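Local coordinates for protein geranyltranstransferase (Enterococcus faecalis, PDB 3P8L) that probably catalyses the magnesium-dependent condensation of isopentenyl diphosphate with geranyl diphosphate, giving farnesyl diphosphate and diphosphate, at residues G161-G164 and D165-G168; E176-A179 and A180-K184. One frame throughout, in Å; residues are numbered along the deposited sequence.

Contacts 1 and 2 follow one another along the chain: contact 1 lies on helix 158-167, running to its C-terminal end region, contact 2 on the early part of helix 175-200, and their centres are about 9 Å apart. The two helices pack directly. Val181 packs beside the backbone of contact 1, its CG1 3.8 Å from Asp165 N, while Lys184 CB comes to 3.7 Å from Gly161 CA, because glycine has no side chain in the way. Contact 1 turns its other flank to the second subunit. Its Gln162 lies close to Asp91, the first aspartate of the DDxxxxD motif, which, as in relatives, probably serves magnesium-diphosphate binding.

Contact 1 (G161-G164 and D165-G168); sequences GQMG and DIEG
Met163 and Ile166, three residues apart on helix 158-167, lean together at their ends: the Met163 methyl CE lies 4.0 Å from Ile166 CG2, and the two side chains cross at a slant. Met163 starts with CG anti to the backbone N (chi1 -170°), and bends at chi2 and chi3 bring CE back to the isoleucine. A flexible thioether suits this place because it can fold along the helix, whereas the branched Ile166 is stiff. Its two arms part at CB: CG2 meets the methionine, while CG1 and CD1 lie by the carbonyl of Gln162, with CD1 3.5 Å from Gln162 O. Glu167 carries its chain another way. Its CG passes 3.5 Å from Met163 O, and the extended chain ends with OE2 accepting a hydrogen bond from Asn35 ND2 of the second subunit.

Beneath the side chains runs the i to i+4 ladder of an alpha-helix. Asp165 N bonds to Gly161 O at 2.9 Å, Ile166 N to Gln162 O at 3.2 Å, and Glu167 N to Met163 O at 3.1 Å, the last the straightest at 164°. Gly168 N still reaches Gly164 O, but the bond is more bent, 142° at the hydrogen. Gly161, Gln162 and Asp165 match the GQxxD motif of trans-prenyl synthases, and the amide of Gln162, in the conformer described, lies beside Asp91. Gly161 and Gly164 let helix 175-200 come close, and Asp165 touches Lys185 of that helix.

The other flank faces the dimer partner. The chemistry is therefore mixed: Met163 and Ile166 meet through methyls within the helix, and Leu119 of the second subunit packs on Ile166, while the carboxylate of Glu167 adds a directed polar link between subunits.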
# COMPACT_ATOMS: atom_id res chain seq x y z
N GLY A 161 7.52 -9.25 9.39
CA GLY A 161 6.97 -10.11 10.45
C GLY A 161 6.23 -11.34 9.94
O GLY A 161 6.41 -12.44 10.49
N GLN A 162 5.39 -11.16 8.91
CA GLN A 162 4.65 -12.25 8.29
C GLN A 162 5.64 -13.25 7.67
O GLN A 162 5.46 -14.47 7.77
CB GLN A 162 3.65 -11.72 7.25
CG GLN A 162 2.45 -10.94 7.85
CD GLN A 162 1.51 -10.31 6.81
OE1 GLN A 162 1.95 -9.85 5.75
NE2 GLN A 162 0.23 -10.25 7.13
N MET A 163 6.66 -12.71 7.01
CA MET A 163 7.71 -13.55 6.42
C MET A 163 8.46 -14.34 7.51
O MET A 163 8.65 -15.55 7.39
CB MET A 163 8.65 -12.74 5.53
CG MET A 163 9.62 -13.62 4.68
SD MET A 163 8.92 -14.43 3.22
CE MET A 163 8.17 -15.87 3.88
N GLY A 164 8.84 -13.65 8.59
CA GLY A 164 9.45 -14.27 9.76
C GLY A 164 8.62 -15.40 10.35
O GLY A 164 9.15 -16.47 10.65
N ASP A 165 7.31 -15.16 10.49
CA ASP A 165 6.38 -16.16 11.04
C ASP A 165 6.30 -17.45 10.22
O ASP A 165 6.27 -18.55 10.78
CB ASP A 165 4.97 -15.57 11.21
CG ASP A 165 4.11 -16.37 12.18
OD1 ASP A 165 4.57 -16.68 13.30
OD2 ASP A 165 2.95 -16.68 11.85
N ILE A 166 6.28 -17.31 8.90
CA ILE A 166 6.25 -18.44 7.97
C ILE A 166 7.57 -19.24 8.01
O ILE A 166 7.56 -20.47 8.00
CB ILE A 166 5.89 -17.96 6.55
CG1 ILE A 166 4.40 -17.57 6.51
CG2 ILE A 166 6.23 -19.01 5.48
CD1 ILE A 166 4.05 -16.60 5.41
N GLU A 167 8.69 -18.54 8.08
CA GLU A 167 10.00 -19.19 8.22
C GLU A 167 10.11 -19.99 9.52
O GLU A 167 10.78 -21.02 9.57
CB GLU A 167 11.12 -18.17 8.12
CG GLU A 167 11.37 -17.69 6.71
CD GLU A 167 12.53 -16.72 6.62
OE1 GLU A 167 13.46 -16.97 5.83
OE2 GLU A 167 12.51 -15.70 7.35
N GLY A 168 9.41 -19.52 10.55
CA GLY A 168 9.33 -20.20 11.85
C GLY A 168 8.48 -21.45 11.91
O GLY A 168 8.45 -22.12 12.93

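Contact 2 (E176-A179 and A180-K184); sequences EELA and AVHEK
Leu178 swings CG anti to its own backbone N (chi1 -179°), and His182, one turn later, sets its CG anti to its carbonyl carbon (chi1 -74°); together these choices lay the leucine's branched end over the imidazole. Leu178 CG stands 4.3 Å from the centroid of the His182 ring and 29° off the ring normal, an off-centre CH-pi contact. The methyl CD1 comes nearest to the NE2 corner, 3.6 Å from His182 NE2. That nitrogen is buried here and has no polar partner in the model, an arrangement that would probably make carrying a charge on the ring less favourable. The carbonyl oxygen of Leu178 also lies over a face of the ring, 3.5 Å from His182 CG, while accepting a nearly straight bond from His182 N.

This is an i to i+4 pair near the start of helix 175-200, a helix of the all-alpha isoprenoid synthase fold. The apolar face at Leu178 meets Tyr253 and Leu256 of helix 253-257, and His182 touches Gln223 of helix 205-230. An apolar leucine suits such a buried site, whereas Glu177 lies at the exposed side and bonds through OE1 to Thr174 N just before the helix. Ala179 also packs on Tyr253, where a single methyl fits against the ring-bearing residue.

Further backbone bonds bind the turns, Val181 N to Glu177 O and Glu183 N to Ala179 O, each 2.9 Å. Lys184 bends its flexible chain back along the helix until NZ donates a hydrogen bond to Ala180 O, 3.2 Å away. This oxygen already receives Lys184 N, and the two donors approach from opposite faces of the carbonyl plane, with NZ well above it.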
# COMPACT_ATOMS: atom_id res chain seq x y z
N GLU A 176 13.48 -15.10 21.92
CA GLU A 176 13.81 -13.75 21.45
C GLU A 176 13.56 -13.58 19.94
O GLU A 176 13.30 -12.46 19.48
CB GLU A 176 15.25 -13.39 21.82
CG GLU A 176 15.54 -13.40 23.34
CD GLU A 176 15.82 -14.80 23.92
OE1 GLU A 176 15.68 -14.97 25.15
OE2 GLU A 176 16.16 -15.73 23.15
N GLU A 177 13.64 -14.68 19.20
CA GLU A 177 13.25 -14.70 17.79
C GLU A 177 11.72 -14.58 17.65
O GLU A 177 11.23 -13.84 16.80
CB GLU A 177 13.73 -15.98 17.11
CG GLU A 177 15.24 -16.03 16.85
CD GLU A 177 15.69 -17.37 16.27
OE1 GLU A 177 15.24 -18.44 16.75
OE2 GLU A 177 16.50 -17.35 15.32
N LEU A 178 11.00 -15.32 18.50
CA LEU A 178 9.54 -15.26 18.59
C LEU A 178 9.05 -13.85 18.92
O LEU A 178 8.13 -13.34 18.26
CB LEU A 178 9.00 -16.26 19.62
CG LEU A 178 7.48 -16.36 19.83
CD1 LEU A 178 6.76 -16.97 18.63
CD2 LEU A 178 7.16 -17.15 21.08
N ALA A 179 9.67 -13.23 19.92
CA ALA A 179 9.32 -11.88 20.33
C ALA A 179 9.54 -10.87 19.22
O ALA A 179 8.73 -9.96 19.05
CB ALA A 179 10.07 -11.47 21.59
N ALA A 180 10.62 -11.05 18.45
CA ALA A 180 10.95 -10.19 17.31
C ALA A 180 9.95 -10.37 16.17
O ALA A 180 9.58 -9.40 15.51
CB ALA A 180 12.36 -10.44 16.81
N VAL A 181 9.53 -11.62 15.95
CA VAL A 181 8.48 -11.93 14.98
C VAL A 181 7.16 -11.26 15.38
O VAL A 181 6.56 -10.55 14.56
CB VAL A 181 8.33 -13.45 14.74
CG1 VAL A 181 7.00 -13.78 14.04
CG2 VAL A 181 9.49 -13.97 13.91
N HIS A 182 6.73 -11.46 16.63
CA HIS A 182 5.47 -10.88 17.12
C HIS A 182 5.50 -9.37 17.08
O HIS A 182 4.51 -8.74 16.73
CB HIS A 182 5.13 -11.36 18.54
CG HIS A 182 4.65 -12.78 18.61
ND1 HIS A 182 4.26 -13.50 17.49
CD2 HIS A 182 4.45 -13.60 19.67
CE1 HIS A 182 3.87 -14.70 17.86
NE2 HIS A 182 3.97 -14.79 19.18
N GLU A 183 6.65 -8.80 17.42
CA GLU A 183 6.87 -7.36 17.41
C GLU A 183 6.67 -6.72 16.04
O GLU A 183 6.19 -5.59 15.93
CB GLU A 183 8.29 -7.07 17.87
CG GLU A 183 8.53 -5.74 18.50
CD GLU A 183 9.79 -5.77 19.35
OE1 GLU A 183 9.81 -6.51 20.36
OE2 GLU A 183 10.76 -5.07 19.00
N LYS A 184 7.09 -7.43 14.99
CA LYS A 184 6.92 -6.88 13.64
C LYS A 184 5.54 -7.22 13.07
O LYS A 184 4.87 -6.35 12.53
CB LYS A 184 8.04 -7.33 12.70
CG LYS A 184 9.40 -6.67 12.99
CD LYS A 184 10.48 -7.10 12.00
CE LYS A 184 11.02 -8.51 12.27
NZ LYS A 184 11.92 -8.56 13.45